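Local coordinates for hemoglobin subunit beta (Isurus oxyrinchus, PDB 3MKB), which binds haem and, as a subunit of the tetrameric shark haemoglobin, serves in oxygen transport and storage, at residues 23-28 / 49-54; 59-64 / 122-127; 80-85 / 129-134. One frame throughout, in Å; residues are numbered along the deposited sequence.

Contact 1: 23-28 / 49-54. With HEM (protoporphyrin IX containing Fe), chain F.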
loop_
_atom_site.group_PDB
_atom_site.type_symbol
_atom_site.label_atom_id
_atom_site.label_comp_id
_atom_site.label_asym_id
_atom_site.label_seq_id
_atom_site.Cartn_x
_atom_site.Cartn_y
_atom_site.Cartn_z
ATOM N N ILE B 23 25.837 4.015 -7.491
ATOM C CA ILE B 23 24.640 3.839 -6.687
ATOM C C ILE B 23 23.410 3.356 -7.498
ATOM O O ILE B 23 22.772 2.405 -7.085
ATOM C CB ILE B 23 24.303 5.143 -5.911
ATOM C CG1 ILE B 23 25.451 5.532 -4.955
ATOM C CG2 ILE B 23 22.977 5.038 -5.206
ATOM C CD1 ILE B 23 25.339 6.994 -4.412
ATOM N N GLY B 24 23.054 4.046 -8.599
ATOM C CA GLY B 24 21.930 3.682 -9.449
ATOM C C GLY B 24 22.068 2.288 -10.043
ATOM O O GLY B 24 21.099 1.509 -10.080
ATOM N N THR B 25 23.286 1.959 -10.440
ATOM C CA THR B 25 23.573 0.656 -11.026
ATOM C C THR B 25 23.255 -0.437 -9.972
ATOM O O THR B 25 22.464 -1.330 -10.247
ATOM C CB THR B 25 25.035 0.571 -11.551
ATOM O OG1 THR B 25 25.206 1.553 -12.591
ATOM C CG2 THR B 25 25.312 -0.796 -12.140
ATOM N N LYS B 26 23.828 -0.323 -8.786
ATOM C CA LYS B 26 23.538 -1.258 -7.674
ATOM C C LYS B 26 22.088 -1.235 -7.272
ATOM O O LYS B 26 21.542 -2.281 -6.968
ATOM C CB LYS B 26 24.378 -0.956 -6.437
ATOM C CG LYS B 26 25.860 -0.905 -6.700
ATOM C CD LYS B 26 26.617 -0.473 -5.458
ATOM C CE LYS B 26 28.066 -0.129 -5.797
ATOM N NZ LYS B 26 28.856 0.315 -4.593
ATOM N N ALA B 27 21.456 -0.047 -7.244
ATOM C CA ALA B 27 20.010 -0.009 -6.850
ATOM C C ALA B 27 19.107 -0.800 -7.825
ATOM O O ALA B 27 18.210 -1.530 -7.407
ATOM C CB ALA B 27 19.491 1.416 -6.695
ATOM N N LEU B 28 19.328 -0.584 -9.121
ATOM C CA LEU B 28 18.645 -1.304 -10.170
ATOM C C LEU B 28 18.842 -2.824 -10.018
ATOM O O LEU B 28 17.860 -3.616 -10.108
ATOM C CB LEU B 28 19.186 -0.802 -11.528
ATOM C CG LEU B 28 18.344 -0.467 -12.745
ATOM C CD1 LEU B 28 18.594 -1.483 -13.896
ATOM C CD2 LEU B 28 16.825 -0.218 -12.520
ATOM N N SER B 49 22.367 -3.467 -20.197
ATOM C CA SER B 49 23.278 -3.203 -19.088
ATOM C C SER B 49 22.579 -2.359 -18.000
ATOM O O SER B 49 22.040 -1.266 -18.275
ATOM C CB SER B 49 24.535 -2.490 -19.616
ATOM O OG SER B 49 25.367 -2.009 -18.568
ATOM N N ALA B 50 22.560 -2.895 -16.775
ATOM C CA ALA B 50 22.014 -2.168 -15.595
ATOM C C ALA B 50 22.678 -0.785 -15.462
ATOM O O ALA B 50 22.034 0.233 -15.134
ATOM C CB ALA B 50 22.264 -2.964 -14.332
ATOM N N SER B 51 23.981 -0.790 -15.745
ATOM C CA SER B 51 24.814 0.377 -15.625
ATOM C C SER B 51 24.333 1.431 -16.608
ATOM O O SER B 51 24.144 2.578 -16.239
ATOM C CB SER B 51 26.283 -0.012 -15.817
ATOM O OG SER B 51 27.107 1.121 -16.027
ATOM N N ILE B 52 24.070 1.036 -17.846
ATOM C CA ILE B 52 23.517 1.983 -18.832
ATOM C C ILE B 52 22.193 2.555 -18.390
ATOM O O ILE B 52 21.881 3.730 -18.614
ATOM C CB ILE B 52 23.200 1.290 -20.157
ATOM C CG1 ILE B 52 24.338 0.375 -20.559
ATOM C CG2 ILE B 52 22.868 2.305 -21.180
ATOM C CD1 ILE B 52 25.531 1.068 -21.138
ATOM N N HIS B 53 21.372 1.710 -17.783
ATOM C CA HIS B 53 20.069 2.196 -17.415
ATOM C C HIS B 53 20.148 3.178 -16.255
ATOM O O HIS B 53 19.420 4.174 -16.220
ATOM C CB HIS B 53 19.094 1.077 -17.129
ATOM C CG HIS B 53 17.712 1.593 -16.894
ATOM N ND1 HIS B 53 16.827 1.823 -17.926
ATOM C CD2 HIS B 53 17.103 2.017 -15.764
ATOM C CE1 HIS B 53 15.714 2.337 -17.430
ATOM N NE2 HIS B 53 15.856 2.463 -16.120
ATOM N N ALA B 54 21.061 2.909 -15.323
ATOM C CA ALA B 54 21.289 3.790 -14.165
ATOM C C ALA B 54 21.705 5.195 -14.551
ATOM O O ALA B 54 21.363 6.180 -13.863
ATOM C CB ALA B 54 22.327 3.181 -13.272
HETATM C CHA HEM F . 13.629 5.197 -19.509
HETATM C CHB HEM F . 13.976 8.028 -15.619
HETATM C CHC HEM F . 11.891 4.544 -13.089
HETATM C CHD HEM F . 11.776 1.546 -16.943
HETATM C C1A HEM F . 13.801 6.258 -18.675
HETATM C C2A HEM F . 14.216 7.548 -19.114
HETATM C C3A HEM F . 14.330 8.315 -18.046
HETATM C C4A HEM F . 13.982 7.540 -16.909
HETATM C CMA HEM F . 14.757 9.799 -18.045
HETATM C CAA HEM F . 14.522 7.969 -20.570
HETATM C CBA HEM F . 13.239 8.341 -21.302
HETATM C CGA HEM F . 13.617 8.879 -22.673
HETATM O O1A HEM F . 14.027 10.063 -22.779
HETATM O O2A HEM F . 13.514 8.126 -23.656
HETATM C C1B HEM F . 13.461 7.362 -14.562
HETATM C C2B HEM F . 13.364 7.844 -13.187
HETATM C C3B HEM F . 12.783 6.844 -12.497
HETATM C C4B HEM F . 12.499 5.726 -13.407
HETATM C CMB HEM F . 13.832 9.214 -12.595
HETATM C CAB HEM F . 12.446 6.858 -10.999
HETATM C CBB HEM F . 11.177 6.554 -10.692
HETATM C C1C HEM F . 11.711 3.423 -13.904
HETATM C C2C HEM F . 11.258 2.114 -13.486
HETATM C C3C HEM F . 11.259 1.305 -14.534
HETATM C C4C HEM F . 11.675 2.057 -15.675
HETATM C CMC HEM F . 10.877 1.658 -12.077
HETATM C CAC HEM F . 10.831 -0.181 -14.565
HETATM C CBC HEM F . 11.190 -1.047 -13.587
HETATM C C1D HEM F . 12.327 2.217 -17.987
HETATM C C2D HEM F . 12.609 1.692 -19.309
HETATM C C3D HEM F . 13.194 2.860 -20.080
HETATM C C4D HEM F . 13.209 3.963 -19.161
HETATM C CMD HEM F . 12.384 0.258 -19.829
HETATM C CAD HEM F . 13.700 2.922 -21.542
HETATM C CBD HEM F . 15.113 2.395 -21.646
HETATM C CGD HEM F . 15.383 2.269 -23.153
HETATM O O1D HEM F . 16.256 3.021 -23.661
HETATM O O2D HEM F . 14.748 1.437 -23.894
HETATM N NA HEM F . 13.662 6.260 -17.299
HETATM N NB HEM F . 12.923 6.106 -14.653
HETATM N NC HEM F . 11.960 3.358 -15.267
HETATM N ND HEM F . 12.677 3.551 -17.957
HETATM FE FE HEM F . 12.671 4.809 -16.291
HETATM O O HOH W 1 14.455 3.870 -15.403
#
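Gly24 meets Ala54 where segment 23-28 passes over 49-54: the CB of Ala54 lies 3.4 Å from Gly24 C, and the two CA atoms are 4.8 Å apart. Glycine suits the place because a CB there would point toward 49-54 and come tightly against the Ala54 methyl. The short axes pass 7.9 Å apart at 121°, a close approach that small residues on both helices permit. Thr25, next along, lies between Ser51 and Ala54. Its OG1 packs 3.3 Å from Ser51 CA, while its methyl CG2, held anti to the backbone N (chi1 of OG1 -62°), rests on the backbone of Ala50 and Ser51. The hydroxyl satisfies itself within its own helix, by a hydrogen bond with Ser21 O, and can therefore sit among carbon atoms. Leu28, one turn on, reaches farther across. CD1 lies 4.0 Å from Ala50 CB, and CD2 approaches the His53 ring, the two side chains crossing at about a right angle. That ring belongs to the distal side of the haem pocket in the globin fold, where water 1 is bound to the iron, and Phe42 meets it edge-to-face; the close crossing through small residues is part of the same distal wall. Behind the contact, Ile23 and Ala27 turn to helix 93-108, touching Leu107 and Phe100, so helix 20-34 is sandwiched between helix 50-65 and helix 93-108.

Contact 2: 59-64 / 122-127. With HEM (protoporphyrin IX containing Fe), chain F.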
loop_
_atom_site.group_PDB
_atom_site.type_symbol
_atom_site.label_atom_id
_atom_site.label_comp_id
_atom_site.label_asym_id
_atom_site.label_seq_id
_atom_site.Cartn_x
_atom_site.Cartn_y
_atom_site.Cartn_z
ATOM N N GLY B 59 20.596 10.801 -14.506
ATOM C CA GLY B 59 20.407 12.094 -15.187
ATOM C C GLY B 59 19.096 12.732 -14.798
ATOM O O GLY B 59 19.029 13.902 -14.480
ATOM N N ALA B 60 18.016 11.959 -14.848
ATOM C CA ALA B 60 16.705 12.512 -14.422
ATOM C C ALA B 60 16.658 12.959 -12.940
ATOM O O ALA B 60 16.117 14.002 -12.628
ATOM C CB ALA B 60 15.551 11.560 -14.781
ATOM N N LEU B 61 17.278 12.182 -12.052
ATOM C CA LEU B 61 17.348 12.540 -10.632
ATOM C C LEU B 61 18.101 13.862 -10.477
ATOM O O LEU B 61 17.636 14.795 -9.805
ATOM C CB LEU B 61 17.998 11.403 -9.843
ATOM C CG LEU B 61 17.153 10.142 -9.820
ATOM C CD1 LEU B 61 17.841 9.105 -8.994
ATOM C CD2 LEU B 61 15.717 10.425 -9.311
ATOM N N GLN B 62 19.235 13.968 -11.180
ATOM C CA GLN B 62 19.998 15.200 -11.168
ATOM C C GLN B 62 19.144 16.376 -11.679
ATOM O O GLN B 62 19.210 17.482 -11.126
ATOM C CB GLN B 62 21.314 15.026 -11.939
ATOM C CG GLN B 62 22.432 14.298 -11.141
ATOM C CD GLN B 62 23.801 15.053 -11.140
ATOM O OE1 GLN B 62 24.824 14.539 -10.623
ATOM N NE2 GLN B 62 23.815 16.272 -11.705
ATOM N N ASP B 63 18.300 16.113 -12.687
ATOM C CA ASP B 63 17.346 17.132 -13.196
ATOM C C ASP B 63 16.360 17.596 -12.125
ATOM O O ASP B 63 16.073 18.805 -12.005
ATOM C CB ASP B 63 16.635 16.603 -14.472
ATOM C CG ASP B 63 15.716 17.645 -15.147
ATOM O OD1 ASP B 63 14.575 17.229 -15.484
ATOM O OD2 ASP B 63 16.111 18.837 -15.380
ATOM N N ALA B 64 15.878 16.646 -11.312
ATOM C CA ALA B 64 15.029 16.960 -10.140
ATOM C C ALA B 64 15.819 17.696 -9.079
ATOM O O ALA B 64 15.305 18.610 -8.466
ATOM C CB ALA B 64 14.380 15.675 -9.517
ATOM N N LYS B 122 11.378 11.788 1.422
ATOM C CA LYS B 122 10.650 12.958 0.908
ATOM C C LYS B 122 11.103 13.250 -0.553
ATOM O O LYS B 122 10.274 13.399 -1.436
ATOM C CB LYS B 122 10.898 14.173 1.802
ATOM C CG LYS B 122 10.096 15.391 1.383
ATOM C CD LYS B 122 10.594 16.640 2.179
ATOM C CE LYS B 122 9.740 17.836 1.885
ATOM N NZ LYS B 122 10.148 18.927 2.864
ATOM N N PHE B 123 12.400 13.344 -0.769
ATOM C CA PHE B 123 12.895 13.554 -2.125
ATOM C C PHE B 123 12.271 12.569 -3.162
ATOM O O PHE B 123 11.701 12.966 -4.144
ATOM C CB PHE B 123 14.425 13.456 -2.174
ATOM C CG PHE B 123 14.969 13.604 -3.573
ATOM C CD1 PHE B 123 14.761 14.792 -4.285
ATOM C CD2 PHE B 123 15.647 12.538 -4.172
ATOM C CE1 PHE B 123 15.248 14.916 -5.625
ATOM C CE2 PHE B 123 16.158 12.625 -5.464
ATOM C CZ PHE B 123 15.965 13.824 -6.205
ATOM N N PHE B 124 12.368 11.280 -2.879
ATOM C CA PHE B 124 11.853 10.272 -3.772
ATOM C C PHE B 124 10.337 10.259 -4.020
ATOM O O PHE B 124 9.879 9.910 -5.105
ATOM C CB PHE B 124 12.408 8.912 -3.378
ATOM C CG PHE B 124 13.881 8.727 -3.715
ATOM C CD1 PHE B 124 14.789 8.375 -2.723
ATOM C CD2 PHE B 124 14.374 8.907 -5.028
ATOM C CE1 PHE B 124 16.157 8.155 -2.988
ATOM C CE2 PHE B 124 15.804 8.717 -5.297
ATOM C CZ PHE B 124 16.658 8.362 -4.296
ATOM N N GLN B 125 9.563 10.639 -3.021
ATOM C CA GLN B 125 8.114 10.720 -3.192
ATOM C C GLN B 125 7.768 11.897 -4.138
ATOM O O GLN B 125 6.897 11.779 -4.950
ATOM C CB GLN B 125 7.422 10.887 -1.852
ATOM C CG GLN B 125 5.874 10.632 -1.926
ATOM C CD GLN B 125 5.522 9.216 -2.455
ATOM O OE1 GLN B 125 5.984 8.202 -1.897
ATOM N NE2 GLN B 125 4.729 9.153 -3.546
ATOM N N VAL B 126 8.475 13.012 -4.022
ATOM C CA VAL B 126 8.338 14.099 -4.989
ATOM C C VAL B 126 8.682 13.591 -6.386
ATOM O O VAL B 126 7.966 13.852 -7.346
ATOM C CB VAL B 126 9.232 15.306 -4.619
ATOM C CG1 VAL B 126 9.199 16.371 -5.688
ATOM C CG2 VAL B 126 8.767 15.915 -3.369
ATOM N N VAL B 127 9.782 12.865 -6.512
ATOM C CA VAL B 127 10.130 12.228 -7.790
ATOM C C VAL B 127 9.056 11.212 -8.230
ATOM O O VAL B 127 8.641 11.217 -9.392
ATOM C CB VAL B 127 11.537 11.584 -7.752
ATOM C CG1 VAL B 127 11.858 10.761 -9.042
ATOM C CG2 VAL B 127 12.589 12.664 -7.500
HETATM C CHA HEM F . 13.629 5.197 -19.509
HETATM C CHB HEM F . 13.976 8.028 -15.619
HETATM C CHC HEM F . 11.891 4.544 -13.089
HETATM C CHD HEM F . 11.776 1.546 -16.943
HETATM C C1A HEM F . 13.801 6.258 -18.675
HETATM C C2A HEM F . 14.216 7.548 -19.114
HETATM C C3A HEM F . 14.330 8.315 -18.046
HETATM C C4A HEM F . 13.982 7.540 -16.909
HETATM C CMA HEM F . 14.757 9.799 -18.045
HETATM C CAA HEM F . 14.522 7.969 -20.570
HETATM C CBA HEM F . 13.239 8.341 -21.302
HETATM C CGA HEM F . 13.617 8.879 -22.673
HETATM O O1A HEM F . 14.027 10.063 -22.779
HETATM O O2A HEM F . 13.514 8.126 -23.656
HETATM C C1B HEM F . 13.461 7.362 -14.562
HETATM C C2B HEM F . 13.364 7.844 -13.187
HETATM C C3B HEM F . 12.783 6.844 -12.497
HETATM C C4B HEM F . 12.499 5.726 -13.407
HETATM C CMB HEM F . 13.832 9.214 -12.595
HETATM C CAB HEM F . 12.446 6.858 -10.999
HETATM C CBB HEM F . 11.177 6.554 -10.692
HETATM C C1C HEM F . 11.711 3.423 -13.904
HETATM C C2C HEM F . 11.258 2.114 -13.486
HETATM C C3C HEM F . 11.259 1.305 -14.534
HETATM C C4C HEM F . 11.675 2.057 -15.675
HETATM C CMC HEM F . 10.877 1.658 -12.077
HETATM C CAC HEM F . 10.831 -0.181 -14.565
HETATM C CBC HEM F . 11.190 -1.047 -13.587
HETATM C C1D HEM F . 12.327 2.217 -17.987
HETATM C C2D HEM F . 12.609 1.692 -19.309
HETATM C C3D HEM F . 13.194 2.860 -20.080
HETATM C C4D HEM F . 13.209 3.963 -19.161
HETATM C CMD HEM F . 12.384 0.258 -19.829
HETATM C CAD HEM F . 13.700 2.922 -21.542
HETATM C CBD HEM F . 15.113 2.395 -21.646
HETATM C CGD HEM F . 15.383 2.269 -23.153
HETATM O O1D HEM F . 16.256 3.021 -23.661
HETATM O O2D HEM F . 14.748 1.437 -23.894
HETATM N NA HEM F . 13.662 6.260 -17.299
HETATM N NB HEM F . 12.923 6.106 -14.653
HETATM N NC HEM F . 11.960 3.358 -15.267
HETATM N ND HEM F . 12.677 3.551 -17.957
HETATM FE FE HEM F . 12.671 4.809 -16.291
HETATM O O HOH W 1 14.455 3.870 -15.403
#
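Phe123 opens the contact from helix 114-132 by sending its ring toward Leu61 and Ala64 of helix 50-65. Its CG stands anti to the backbone N (chi1 177°), which carries the far end of the ring across: CE1 comes within 4.1 Å of Ala64 CB, and CZ lies near Leu61 O, which sits at the ring edge close to the ring plane. A long flat side chain suits this place, since the two short axes stay 11.2 Å apart and the gap must be bridged by bulk. Phe124 turns along another side of its helix, yet the end of its ring still reaches Leu61, whose CD1 meets it edge-on, 4.2 Å from CE2. One face of the Phe124 ring is covered off-centre by CD2 of Phe123. Val127, a turn after Phe123, divides its branches between two partners. CG1 touches Leu61 CD2 at 3.9 Å, the two side chains crossing at about a right angle, and CG2 touches Ala64 CB at 4.0 Å while also lying over the rim of one Phe123 face. Ala64, with only a methyl, is small enough to accept this branch and the Phe123 ring together. Leu61 CD2 also meets the haem methyl CMB, and Ala60 CB approaches the same methyl at 3.6 Å, so this hydrophobic core packing of the globin fold, helix 50-65 on helix 114-132, continues into the haem pocket wall. The axes of the two short segments cross at 104°; Phe100 of helix 93-108 and Phe15 of helix 5-17 pack on Leu61, while Val71 of helix 71-74 touches Ala64.

Contact 3: 80-85 / 129-134. With HEM (protoporphyrin IX containing Fe), chain F.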
loop_
_atom_site.group_PDB
_atom_site.type_symbol
_atom_site.label_atom_id
_atom_site.label_comp_id
_atom_site.label_asym_id
_atom_site.label_seq_id
_atom_site.Cartn_x
_atom_site.Cartn_y
_atom_site.Cartn_z
ATOM N N LYS B 80 5.144 10.839 -19.441
ATOM C CA LYS B 80 4.404 10.373 -20.620
ATOM C C LYS B 80 5.048 9.146 -21.285
ATOM O O LYS B 80 4.331 8.225 -21.720
ATOM C CB LYS B 80 4.241 11.485 -21.656
ATOM C CG LYS B 80 3.277 12.584 -21.242
ATOM C CD LYS B 80 2.596 13.226 -22.482
ATOM C CE LYS B 80 1.733 14.431 -22.104
ATOM N NZ LYS B 80 2.547 15.712 -22.097
ATOM N N ALA B 81 6.387 9.155 -21.367
ATOM C CA ALA B 81 7.170 8.093 -21.970
ATOM C C ALA B 81 6.963 6.795 -21.175
ATOM O O ALA B 81 6.784 5.677 -21.733
ATOM C CB ALA B 81 8.654 8.497 -21.988
ATOM N N HIS B 82 6.980 6.945 -19.853
ATOM C CA HIS B 82 6.789 5.780 -18.981
ATOM C C HIS B 82 5.347 5.252 -19.010
ATOM O O HIS B 82 5.119 4.007 -18.970
ATOM C CB HIS B 82 7.248 6.102 -17.553
ATOM C CG HIS B 82 8.735 6.162 -17.403
ATOM N ND1 HIS B 82 9.485 7.233 -17.844
ATOM C CD2 HIS B 82 9.609 5.304 -16.826
ATOM C CE1 HIS B 82 10.755 7.016 -17.581
ATOM N NE2 HIS B 82 10.860 5.864 -16.951
ATOM N N ALA B 83 4.379 6.176 -19.054
ATOM C CA ALA B 83 2.968 5.750 -19.130
ATOM C C ALA B 83 2.551 5.225 -20.559
ATOM O O ALA B 83 2.028 4.118 -20.705
ATOM C CB ALA B 83 2.071 6.851 -18.684
ATOM N N ASP B 84 2.906 5.994 -21.586
ATOM C CA ASP B 84 2.303 5.944 -22.939
ATOM C C ASP B 84 3.108 5.123 -23.924
ATOM O O ASP B 84 2.547 4.580 -24.857
ATOM C CB ASP B 84 2.101 7.375 -23.494
ATOM C CG ASP B 84 1.019 8.168 -22.722
ATOM O OD1 ASP B 84 0.815 9.384 -22.956
ATOM O OD2 ASP B 84 0.340 7.567 -21.879
ATOM N N LYS B 85 4.412 4.993 -23.710
ATOM C CA LYS B 85 5.264 4.269 -24.639
ATOM C C LYS B 85 5.863 3.007 -24.025
ATOM O O LYS B 85 5.950 1.959 -24.688
ATOM C CB LYS B 85 6.385 5.184 -25.091
ATOM C CG LYS B 85 7.136 4.704 -26.284
ATOM C CD LYS B 85 8.443 5.476 -26.468
ATOM C CE LYS B 85 9.604 4.692 -25.842
ATOM N NZ LYS B 85 9.641 3.207 -26.236
ATOM N N ASP B 129 5.896 11.190 -7.475
ATOM C CA ASP B 129 4.686 11.908 -7.888
ATOM C C ASP B 129 4.886 12.525 -9.278
ATOM O O ASP B 129 3.997 12.472 -10.121
ATOM C CB ASP B 129 4.316 12.983 -6.870
ATOM C CG ASP B 129 3.921 12.419 -5.545
ATOM O OD1 ASP B 129 3.771 13.222 -4.624
ATOM O OD2 ASP B 129 3.757 11.192 -5.412
ATOM N N ALA B 130 6.074 13.064 -9.523
ATOM C CA ALA B 130 6.400 13.747 -10.785
ATOM C C ALA B 130 6.357 12.812 -12.006
ATOM O O ALA B 130 5.762 13.148 -13.047
ATOM C CB ALA B 130 7.743 14.390 -10.684
ATOM N N ILE B 131 6.998 11.648 -11.878
ATOM C CA ILE B 131 7.031 10.664 -12.935
ATOM C C ILE B 131 5.691 9.873 -13.079
ATOM O O ILE B 131 5.410 9.289 -14.149
ATOM C CB ILE B 131 8.265 9.732 -12.809
ATOM C CG1 ILE B 131 8.591 9.077 -14.160
ATOM C CG2 ILE B 131 8.129 8.779 -11.543
ATOM C CD1 ILE B 131 9.868 8.221 -14.163
ATOM N N SER B 132 4.844 9.933 -12.053
ATOM C CA SER B 132 3.490 9.345 -12.114
ATOM C C SER B 132 2.399 10.252 -12.660
ATOM O O SER B 132 1.295 9.780 -12.931
ATOM C CB SER B 132 3.043 8.826 -10.742
ATOM O OG SER B 132 3.992 7.928 -10.218
ATOM N N SER B 133 2.706 11.527 -12.864
ATOM C CA SER B 133 1.652 12.523 -13.069
ATOM C C SER B 133 0.891 12.384 -14.403
ATOM O O SER B 133 -0.294 12.702 -14.493
ATOM C CB SER B 133 2.204 13.948 -12.903
ATOM O OG SER B 133 1.121 14.894 -12.877
ATOM N N GLN B 134 1.543 11.821 -15.417
ATOM C CA GLN B 134 0.883 11.652 -16.708
ATOM C C GLN B 134 0.266 10.290 -16.941
ATOM O O GLN B 134 -0.051 9.947 -18.083
ATOM C CB GLN B 134 1.885 11.940 -17.813
ATOM C CG GLN B 134 2.450 13.352 -17.689
ATOM C CD GLN B 134 1.362 14.424 -17.836
ATOM O OE1 GLN B 134 1.393 15.453 -17.138
ATOM N NE2 GLN B 134 0.400 14.193 -18.754
HETATM C CHA HEM F . 13.629 5.197 -19.509
HETATM C CHB HEM F . 13.976 8.028 -15.619
HETATM C CHC HEM F . 11.891 4.544 -13.089
HETATM C CHD HEM F . 11.776 1.546 -16.943
HETATM C C1A HEM F . 13.801 6.258 -18.675
HETATM C C2A HEM F . 14.216 7.548 -19.114
HETATM C C3A HEM F . 14.330 8.315 -18.046
HETATM C C4A HEM F . 13.982 7.540 -16.909
HETATM C CMA HEM F . 14.757 9.799 -18.045
HETATM C CAA HEM F . 14.522 7.969 -20.570
HETATM C CBA HEM F . 13.239 8.341 -21.302
HETATM C CGA HEM F . 13.617 8.879 -22.673
HETATM O O1A HEM F . 14.027 10.063 -22.779
HETATM O O2A HEM F . 13.514 8.126 -23.656
HETATM C C1B HEM F . 13.461 7.362 -14.562
HETATM C C2B HEM F . 13.364 7.844 -13.187
HETATM C C3B HEM F . 12.783 6.844 -12.497
HETATM C C4B HEM F . 12.499 5.726 -13.407
HETATM C CMB HEM F . 13.832 9.214 -12.595
HETATM C CAB HEM F . 12.446 6.858 -10.999
HETATM C CBB HEM F . 11.177 6.554 -10.692
HETATM C C1C HEM F . 11.711 3.423 -13.904
HETATM C C2C HEM F . 11.258 2.114 -13.486
HETATM C C3C HEM F . 11.259 1.305 -14.534
HETATM C C4C HEM F . 11.675 2.057 -15.675
HETATM C CMC HEM F . 10.877 1.658 -12.077
HETATM C CAC HEM F . 10.831 -0.181 -14.565
HETATM C CBC HEM F . 11.190 -1.047 -13.587
HETATM C C1D HEM F . 12.327 2.217 -17.987
HETATM C C2D HEM F . 12.609 1.692 -19.309
HETATM C C3D HEM F . 13.194 2.860 -20.080
HETATM C C4D HEM F . 13.209 3.963 -19.161
HETATM C CMD HEM F . 12.384 0.258 -19.829
HETATM C CAD HEM F . 13.700 2.922 -21.542
HETATM C CBD HEM F . 15.113 2.395 -21.646
HETATM C CGD HEM F . 15.383 2.269 -23.153
HETATM O O1D HEM F . 16.256 3.021 -23.661
HETATM O O2D HEM F . 14.748 1.437 -23.894
HETATM N NA HEM F . 13.662 6.260 -17.299
HETATM N NB HEM F . 12.923 6.106 -14.653
HETATM N NC HEM F . 11.960 3.358 -15.267
HETATM N ND HEM F . 12.677 3.551 -17.957
HETATM FE FE HEM F . 12.671 4.809 -16.291
HETATM O O HOH W 1 14.455 3.870 -15.403
#
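Ile131 lays its CD1 methyl squarely over one face of the His82 ring, and this is the tightly packed end of the contact. The methyl stands 3.7 Å from the ring centroid and only 7° off the ring normal, a well-centred CH-pi contact. Isoleucine gets there by an extended CG1 arm, anti to the backbone N (chi1 -158°), and the same methyl comes 3.6 Å from HEM C3B, filling the corner between imidazole and porphyrin. His82 NE2 binds the haem iron at 2.2 Å, and water 1 binds it too. At the other nitrogen, ND1 is hydrogen-bonded with Ile78 O one turn back, which, together with the NE2 bond to iron, restrains the rotation of the ring and would tend to make it a stronger electron donor to the metal. The outer end is looser and faces solvent. There Lys80 and Gln134 cross obliquely and meet through their aliphatic parts, CG to CG at 3.7 Å, with Lys80 CE near Gln134 NE2; Ala83 CB lies 3.8 Å from Gln134 O. Lys80, exposed, can pack its methylenes on Gln134 and keep its charged end toward solvent. With an alanine in place of Gln134, the CG and amide that lie along Lys80 CG and CE would be gone, and the outer part of the lysine chain is likely to be freer to turn. Ser79 OG hydrogen-bonds with both Ile131 O and Gln134 N, joining the two segments from just outside. Iron held by a histidine of helix 76-85 is the proximal haem site of the globin fold.

From the N terminus, contact 1 comes first: it closes the short excursion between helix 20-34 and the start of helix 50-65. Contact 2 opens farther along that second helix and reaches over 57 residues to helix 114-132. Contact 3 begins inside this span, at helix 76-85, and ends beyond it, near the C terminus, so contacts 2 and 3 cross while contact 1 stands in series before both. Helix 50-65 thus links contacts 1 and 2, and helix 114-132 links contacts 2 and 3, their segments there almost continuous. All three touch the same haem: 49-54 on the water side, 59-64 at a porphyrin methyl, and 80-85 on the opposite, proximal side.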